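Local coordinates for protein Phthiocerol/phenolphthiocerol synthesis polyketide synthase type I PpsC (PDB 5NJI) that takes part in mycobacterial phthiocerol and phenolphthiocerol synthesis, its dehydratase domain probably removing water from beta-hydroxyacyl intermediates to leave a double bond, at residues N41-W46 / V113-G118; E148-L153 / H271-I276; L54-D59 / P189-I194. The protein carries 1 engineered substitution. One frame throughout, in Å; residues are numbered along the deposited sequence.

Interaction 1 (N41-W46 / V113-G118); sequences NGTRVW and VTTLTG
W46 and T114 exchange two backbone hydrogen bonds, from W46 N to T114 O (2.8 Å) and from T114 N to W46 O (2.9 Å). R44 and L116 form the second hydrogen-bonded pair, with L116 N to R44 O at 2.9 Å and R44 N to L116 O at 3.1 Å. Between them V45 faces T115 as a non-hydrogen-bonded pair, and T115 CA adds a CA-H...O contact to R44 O (3.1 Å). Beyond the last rung, a water donating to both G42 O and L116 O links the turn to the strand end. There N41 OD1 accepts from T43 N in an Asx turn.

W46 CG lies anti to its own carbonyl carbon (chi1 -61°), and the indole runs alongside L116, its CZ3 edge 3.6 Å from L116 CB. T114 O also lies at the ring edge, while CG of R44 sits over one indole face, toward the rim. The indole NE1 donates to D83 OD2 and the R44 guanidinium makes a salt bridge with the same oxygen, tying both side-chain ends to the C-terminal end of helix 70-84. On the other side of the sheet V45 CG1 lies beside V113 CG1 at 4.1 Å, and V45 CG2 beside T115 CG2. T43 and T117 also lie side by side.

The three bridges, with short strand axes 4.7 Å apart at closest and directions 163° apart, define an antiparallel ladder, which strand 122-130 continues on the other edge of 110-118. Such ladders build the curved sheet of a hotdog fold, here with W46 and T114 on the side that meets helix 70-84.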
# COMPACT_ATOMS: atom_id res chain seq x y z
N ASN A 41 -0.06 -30.67 1.30
CA ASN A 41 -1.07 -29.91 2.07
C ASN A 41 -1.93 -28.93 1.22
O ASN A 41 -2.82 -28.25 1.74
CB ASN A 41 -0.41 -29.15 3.25
CG ASN A 41 0.65 -28.14 2.78
OD1 ASN A 41 0.88 -28.01 1.58
ND2 ASN A 41 1.29 -27.43 3.72
N GLY A 42 -1.65 -28.84 -0.08
CA GLY A 42 -2.38 -27.95 -0.96
C GLY A 42 -2.01 -26.48 -0.84
O GLY A 42 -2.62 -25.66 -1.53
N THR A 43 -1.05 -26.14 -0.01
CA THR A 43 -0.65 -24.75 0.19
C THR A 43 0.23 -24.28 -0.96
O THR A 43 1.15 -24.99 -1.38
CB THR A 43 0.08 -24.64 1.52
OG1 THR A 43 -0.83 -25.03 2.55
CG2 THR A 43 0.63 -23.24 1.80
N ARG A 44 -0.06 -23.11 -1.50
CA ARG A 44 0.81 -22.55 -2.52
C ARG A 44 1.87 -21.71 -1.83
O ARG A 44 1.59 -21.06 -0.82
CB ARG A 44 0.03 -21.73 -3.54
CG ARG A 44 0.83 -21.46 -4.82
CD ARG A 44 -0.09 -21.21 -6.01
NE ARG A 44 0.66 -20.72 -7.16
CZ ARG A 44 1.36 -21.50 -7.98
NH1 ARG A 44 1.40 -22.81 -7.79
NH2 ARG A 44 2.02 -20.96 -9.00
N VAL A 45 3.10 -21.79 -2.35
CA VAL A 45 4.27 -21.18 -1.73
C VAL A 45 5.05 -20.44 -2.82
O VAL A 45 5.30 -21.00 -3.89
CB VAL A 45 5.19 -22.22 -1.07
CG1 VAL A 45 6.31 -21.51 -0.31
CG2 VAL A 45 4.43 -23.14 -0.13
N TRP A 46 5.47 -19.21 -2.53
CA TRP A 46 6.32 -18.45 -3.42
C TRP A 46 7.56 -17.98 -2.68
O TRP A 46 7.52 -17.74 -1.46
CB TRP A 46 5.62 -17.20 -3.97
CG TRP A 46 4.36 -17.39 -4.78
CD1 TRP A 46 4.25 -17.29 -6.14
CD2 TRP A 46 3.04 -17.68 -4.29
NE1 TRP A 46 2.95 -17.48 -6.52
CE2 TRP A 46 2.18 -17.72 -5.42
CE3 TRP A 46 2.49 -17.89 -3.02
CZ2 TRP A 46 0.81 -17.97 -5.31
CZ3 TRP A 46 1.11 -18.13 -2.92
CH2 TRP A 46 0.30 -18.18 -4.05
N VAL A 113 8.99 -15.05 1.54
CA VAL A 113 8.30 -16.33 1.39
C VAL A 113 6.82 -16.09 1.64
O VAL A 113 6.43 -15.71 2.74
CB VAL A 113 8.86 -17.39 2.35
CG1 VAL A 113 8.17 -18.74 2.13
CG2 VAL A 113 10.38 -17.50 2.17
N THR A 114 6.01 -16.34 0.62
CA THR A 114 4.57 -16.11 0.69
C THR A 114 3.83 -17.44 0.60
O THR A 114 4.24 -18.34 -0.14
CB THR A 114 4.13 -15.18 -0.45
OG1 THR A 114 4.86 -13.95 -0.36
CG2 THR A 114 2.64 -14.86 -0.42
N THR A 115 2.78 -17.59 1.39
CA THR A 115 1.91 -18.76 1.29
C THR A 115 0.47 -18.34 1.10
O THR A 115 0.05 -17.26 1.53
CB THR A 115 1.98 -19.66 2.52
OG1 THR A 115 1.66 -18.92 3.70
CG2 THR A 115 3.36 -20.31 2.66
N LEU A 116 -0.29 -19.20 0.43
CA LEU A 116 -1.71 -18.97 0.25
C LEU A 116 -2.46 -20.27 0.51
O LEU A 116 -2.10 -21.32 -0.04
CB LEU A 116 -2.03 -18.46 -1.16
CG LEU A 116 -3.50 -18.13 -1.47
CD1 LEU A 116 -3.58 -17.09 -2.55
CD2 LEU A 116 -4.28 -19.38 -1.94
N THR A 117 -3.51 -20.18 1.30
CA THR A 117 -4.44 -21.27 1.50
C THR A 117 -5.84 -20.75 1.21
O THR A 117 -6.10 -19.56 1.29
CB THR A 117 -4.38 -21.82 2.92
OG1 THR A 117 -4.79 -20.80 3.86
CG2 THR A 117 -2.97 -22.27 3.26
N GLY A 118 -6.75 -21.66 0.84
CA GLY A 118 -8.14 -21.30 0.64
C GLY A 118 -8.60 -21.60 -0.77
O GLY A 118 -8.07 -22.49 -1.44
O HOH W 1 -3.52 -23.10 -1.83

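Interaction 2 (E148-L153 / H271-I276); sequences EPLAPL and HVYGDI
E148 and H271 have their CA atoms 7.8 Å apart, and L150 and Y273 have theirs at 7.5 Å, separations too wide for the peptide groups to pair directly. The irregular chain 148-153 passes the end of strand 262-272, where H271 and, just beyond the strand, Y273 share backbone hydrogen bonds with V309 and L307 of strand 306-317.

Two waters bridge the gap. One donates to E148 O and sits in the plane of the H271 imidazole, 2.8 Å from ND1. The other donates to P149 O and lies 2.7 Å from Y273 OH, in the plane of the phenol ring. The adjacent carbonyls of E148 and P149 are thus tied through water to H271 at the strand end and to Y273 just past it.

The direct packing centres on Y273. L150 CB stands over one face of the phenol, 3.9 Å from the centroid and 15° off the ring normal, a CH-pi contact. Because CG of L150 is anti to its backbone N (chi1 178°), the leucine runs on across the ring at about a right angle to the tyrosine, and CD1 arrives 3.9 Å from Y273 CE2. The edge of the same ring is met by E148 O, near CE1.

The extended E148 side chain brings OE1 to 3.7 Å from H271 CE1. The two side chains cross obliquely, although the carboxylate and imidazole planes are only 4° apart, and OE1 and ND1 are not in contact. H271 NE2 is hydrogen-bonded to D311, so the imidazole is held from both nitrogens, and M94 packs against both E148 and H271.

This is a water-bridged surface contact in which the connecting segment after strand 136-146 lies against the end of strand 262-272, an inner strand of the dehydratase's double-hotdog fold.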
# COMPACT_ATOMS: atom_id res chain seq x y z
N GLU A 148 -16.07 -6.96 -4.35
CA GLU A 148 -17.38 -6.32 -4.37
C GLU A 148 -17.39 -5.20 -5.40
O GLU A 148 -16.51 -4.32 -5.36
CB GLU A 148 -17.72 -5.76 -3.00
CG GLU A 148 -17.90 -6.81 -1.91
CD GLU A 148 -18.02 -6.20 -0.52
OE1 GLU A 148 -17.47 -5.11 -0.28
OE2 GLU A 148 -18.67 -6.83 0.34
N PRO A 149 -18.35 -5.18 -6.33
CA PRO A 149 -18.39 -4.11 -7.33
C PRO A 149 -18.59 -2.74 -6.70
O PRO A 149 -19.11 -2.60 -5.59
CB PRO A 149 -19.58 -4.49 -8.21
CG PRO A 149 -19.70 -5.95 -8.05
CD PRO A 149 -19.32 -6.25 -6.63
N LEU A 150 -18.14 -1.72 -7.43
CA LEU A 150 -18.38 -0.35 -7.02
C LEU A 150 -19.86 -0.06 -7.16
O LEU A 150 -20.46 -0.28 -8.22
CB LEU A 150 -17.55 0.62 -7.87
CG LEU A 150 -17.73 2.11 -7.58
CD1 LEU A 150 -17.26 2.45 -6.17
CD2 LEU A 150 -16.99 2.95 -8.61
N ALA A 151 -20.45 0.43 -6.08
CA ALA A 151 -21.86 0.76 -6.07
C ALA A 151 -22.06 2.26 -6.26
O ALA A 151 -21.30 3.06 -5.70
CB ALA A 151 -22.49 0.34 -4.74
N PRO A 152 -23.07 2.68 -7.02
CA PRO A 152 -23.44 4.10 -7.01
C PRO A 152 -24.05 4.55 -5.69
O PRO A 152 -23.98 5.74 -5.36
CB PRO A 152 -24.44 4.22 -8.18
CG PRO A 152 -24.90 2.84 -8.45
CD PRO A 152 -23.83 1.90 -8.01
N LEU A 153 -24.62 3.63 -4.90
CA LEU A 153 -25.20 3.98 -3.61
C LEU A 153 -24.79 2.98 -2.53
O LEU A 153 -23.61 2.82 -2.24
CB LEU A 153 -26.73 4.03 -3.71
CG LEU A 153 -27.32 4.71 -4.95
CD1 LEU A 153 -28.78 4.33 -5.09
CD2 LEU A 153 -27.16 6.21 -4.88
N HIS A 271 -10.21 -1.93 -1.97
CA HIS A 271 -10.93 -2.17 -3.21
C HIS A 271 -10.16 -1.58 -4.38
O HIS A 271 -9.74 -0.42 -4.32
CB HIS A 271 -12.32 -1.55 -3.14
CG HIS A 271 -13.07 -1.91 -1.91
ND1 HIS A 271 -13.81 -3.07 -1.80
CD2 HIS A 271 -13.20 -1.27 -0.72
CE1 HIS A 271 -14.36 -3.13 -0.60
NE2 HIS A 271 -14.01 -2.05 0.07
N VAL A 272 -9.99 -2.38 -5.43
CA VAL A 272 -9.24 -1.99 -6.61
C VAL A 272 -10.15 -2.19 -7.82
O VAL A 272 -10.58 -3.32 -8.10
CB VAL A 272 -7.94 -2.79 -6.78
CG1 VAL A 272 -7.10 -2.15 -7.85
CG2 VAL A 272 -7.20 -2.86 -5.46
N TYR A 273 -10.46 -1.11 -8.51
CA TYR A 273 -11.43 -1.17 -9.59
C TYR A 273 -10.81 -1.02 -10.96
O TYR A 273 -11.50 -1.27 -11.96
CB TYR A 273 -12.50 -0.08 -9.39
CG TYR A 273 -13.22 -0.19 -8.07
CD1 TYR A 273 -13.97 -1.31 -7.74
CD2 TYR A 273 -13.17 0.85 -7.14
CE1 TYR A 273 -14.61 -1.40 -6.52
CE2 TYR A 273 -13.79 0.76 -5.93
CZ TYR A 273 -14.53 -0.34 -5.63
OH TYR A 273 -15.15 -0.36 -4.39
N GLY A 274 -9.56 -0.59 -11.04
CA GLY A 274 -8.86 -0.48 -12.29
C GLY A 274 -7.38 -0.27 -12.05
O GLY A 274 -6.89 -0.47 -10.94
N ASP A 275 -6.69 0.14 -13.10
CA ASP A 275 -5.25 0.39 -13.04
C ASP A 275 -4.99 1.68 -12.28
O ASP A 275 -5.23 2.78 -12.79
CB ASP A 275 -4.68 0.44 -14.46
CG ASP A 275 -3.19 0.75 -14.50
OD1 ASP A 275 -2.58 0.98 -13.43
OD2 ASP A 275 -2.62 0.76 -15.60
N ILE A 276 -4.48 1.56 -11.04
CA ILE A 276 -4.36 2.74 -10.20
C ILE A 276 -3.26 3.69 -10.67
O ILE A 276 -3.23 4.84 -10.22
CB ILE A 276 -4.20 2.35 -8.71
CG1 ILE A 276 -2.89 1.65 -8.42
CG2 ILE A 276 -5.35 1.44 -8.27
CD1 ILE A 276 -2.52 1.70 -6.92
O HOH W 2 -14.04 -4.68 -4.07
O HOH W 3 -17.09 -2.08 -3.66

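Interaction 3 (L54-D59 / P189-I194); sequences LLWLAD and PAFQGI
D59 and A190 join two short 3-10 turns in a largely buried contact, one turn leading into strand 60-62 and the other following strand 185-187. A190 N donates to D59 OD2 at 2.8 Å with an N-H...O angle of 166°. With CG anti to the carbonyl carbon (chi1 -81°), the D59 carboxylate reaches the start of the second turn, and OD2 is met on its anti side. D59 OD2 also lies 3.4 Å from P189 CD; the proline nitrogen has no hydrogen to offer, so A190 provides the bond. A further backbone link joins D59 to G188.

Beside this polar link, W56 CB touches A190 CB at 3.7 Å. F191 comes across W56 at about a right angle: F191 CZ is 3.7 Å from W56 CE3, CD1 lies near D59 O, and W56 O meets the phenyl edge in the ring plane. The ring planes are at 81°, their centroids 5.7 Å apart. V227 of helix 226-234 touches both rings.

The F191 side chain is about 8 Å from the bound dodecenoyl-CoA. A near-linear N-H...O bond to a carboxylate oxygen, with apolar and aromatic packing beside it, thus joins the two turns close to the pocket.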
# COMPACT_ATOMS: atom_id res chain seq x y z
N LEU A 54 16.61 -3.29 -5.82
CA LEU A 54 15.58 -3.87 -6.69
C LEU A 54 14.61 -2.71 -7.04
O LEU A 54 14.16 -2.14 -6.14
CB LEU A 54 14.73 -5.00 -6.01
CG LEU A 54 13.56 -5.56 -6.82
CD1 LEU A 54 14.03 -6.16 -8.13
CD2 LEU A 54 12.75 -6.55 -6.01
N LEU A 55 14.41 -2.38 -8.31
CA LEU A 55 13.40 -1.42 -8.75
C LEU A 55 13.49 -0.14 -7.85
O LEU A 55 14.55 0.23 -7.58
CB LEU A 55 12.03 -2.15 -8.82
CG LEU A 55 11.82 -3.30 -9.81
CD1 LEU A 55 10.43 -3.89 -9.70
CD2 LEU A 55 12.14 -2.85 -11.23
N TRP A 56 12.37 0.36 -7.28
CA TRP A 56 12.27 1.59 -6.44
C TRP A 56 12.36 1.34 -4.87
O TRP A 56 12.15 2.19 -4.17
CB TRP A 56 10.89 2.29 -6.74
CG TRP A 56 9.79 1.21 -6.98
CD1 TRP A 56 9.32 0.81 -8.15
CD2 TRP A 56 9.13 0.41 -6.00
NE1 TRP A 56 8.40 -0.15 -7.99
CE2 TRP A 56 8.25 -0.42 -6.67
CE3 TRP A 56 9.18 0.35 -4.62
CZ2 TRP A 56 7.45 -1.30 -6.02
CZ3 TRP A 56 8.39 -0.52 -3.99
CH2 TRP A 56 7.55 -1.34 -4.68
N LEU A 57 12.77 0.16 -4.43
CA LEU A 57 12.67 -0.22 -3.01
C LEU A 57 13.61 0.77 -2.20
O LEU A 57 13.33 1.09 -1.09
CB LEU A 57 13.04 -1.73 -2.69
CG LEU A 57 11.93 -2.79 -2.97
CD1 LEU A 57 11.43 -2.79 -4.40
CD2 LEU A 57 12.34 -4.18 -2.49
N ALA A 58 14.79 1.06 -2.74
CA ALA A 58 15.69 2.00 -2.03
C ALA A 58 15.07 3.37 -1.67
O ALA A 58 15.57 4.07 -0.84
CB ALA A 58 17.06 2.27 -2.77
N ASP A 59 13.99 3.74 -2.35
CA ASP A 59 13.39 5.04 -2.11
C ASP A 59 12.35 5.02 -0.99
O ASP A 59 11.72 6.05 -0.73
CB ASP A 59 12.77 5.55 -3.41
CG ASP A 59 13.79 6.20 -4.34
OD1 ASP A 59 15.01 6.15 -4.05
OD2 ASP A 59 13.38 6.79 -5.35
N PRO A 189 12.73 9.84 -4.44
CA PRO A 189 12.03 10.43 -5.60
C PRO A 189 10.92 9.56 -6.17
O PRO A 189 9.90 10.09 -6.63
CB PRO A 189 13.17 10.63 -6.60
CG PRO A 189 14.38 10.84 -5.75
CD PRO A 189 14.20 9.95 -4.56
N ALA A 190 11.09 8.24 -6.17
CA ALA A 190 10.08 7.39 -6.76
C ALA A 190 8.74 7.51 -6.04
O ALA A 190 7.71 7.26 -6.66
CB ALA A 190 10.56 5.95 -6.77
N PHE A 191 8.74 7.90 -4.78
CA PHE A 191 7.52 8.00 -3.98
C PHE A 191 7.00 9.42 -3.84
O PHE A 191 5.99 9.62 -3.17
CB PHE A 191 7.76 7.42 -2.58
CG PHE A 191 7.80 5.91 -2.55
CD1 PHE A 191 8.95 5.22 -2.91
CD2 PHE A 191 6.68 5.19 -2.17
CE1 PHE A 191 8.99 3.83 -2.91
CE2 PHE A 191 6.71 3.79 -2.16
CZ PHE A 191 7.87 3.11 -2.52
N GLN A 192 7.68 10.41 -4.42
CA GLN A 192 7.28 11.81 -4.26
C GLN A 192 6.27 12.19 -5.35
O GLN A 192 6.53 13.00 -6.25
CB GLN A 192 8.51 12.71 -4.28
CG GLN A 192 9.37 12.58 -3.01
CD GLN A 192 10.71 13.29 -3.14
OE1 GLN A 192 10.86 14.19 -3.96
NE2 GLN A 192 11.70 12.86 -2.34
N GLY A 193 5.09 11.58 -5.23
CA GLY A 193 4.04 11.74 -6.21
C GLY A 193 2.97 12.76 -5.90
O GLY A 193 2.11 13.00 -6.74
N ILE A 194 2.99 13.39 -4.73
CA ILE A 194 2.03 14.45 -4.45
C ILE A 194 2.57 15.74 -5.06
O ILE A 194 3.64 16.22 -4.67
CB ILE A 194 1.78 14.57 -2.94
CG1 ILE A 194 0.99 13.34 -2.49
CG2 ILE A 194 1.01 15.83 -2.64
CD1 ILE A 194 0.66 13.29 -1.04

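Overall arrangement
From the N terminus, 41-46 opens interaction 1 and 54-59 opens interaction 3 before 113-118 closes the first loop; these two therefore cross. Segment 148-153 then opens interaction 2, 189-194 closes interaction 3, and 271-276 closes interaction 2, so interactions 2 and 3 cross as well, while 1 and 2 follow in series. Interaction 1 pairs strands early in the chain, interaction 2 lays the linker after strand 136-146 on a later strand end, and interaction 3 ties the turn before strand 60-62 to the one after strand 185-187 near the ligand. Centres lie 26 to 29 Å apart with none touching, so the three contacts lie in separate regions of the domain.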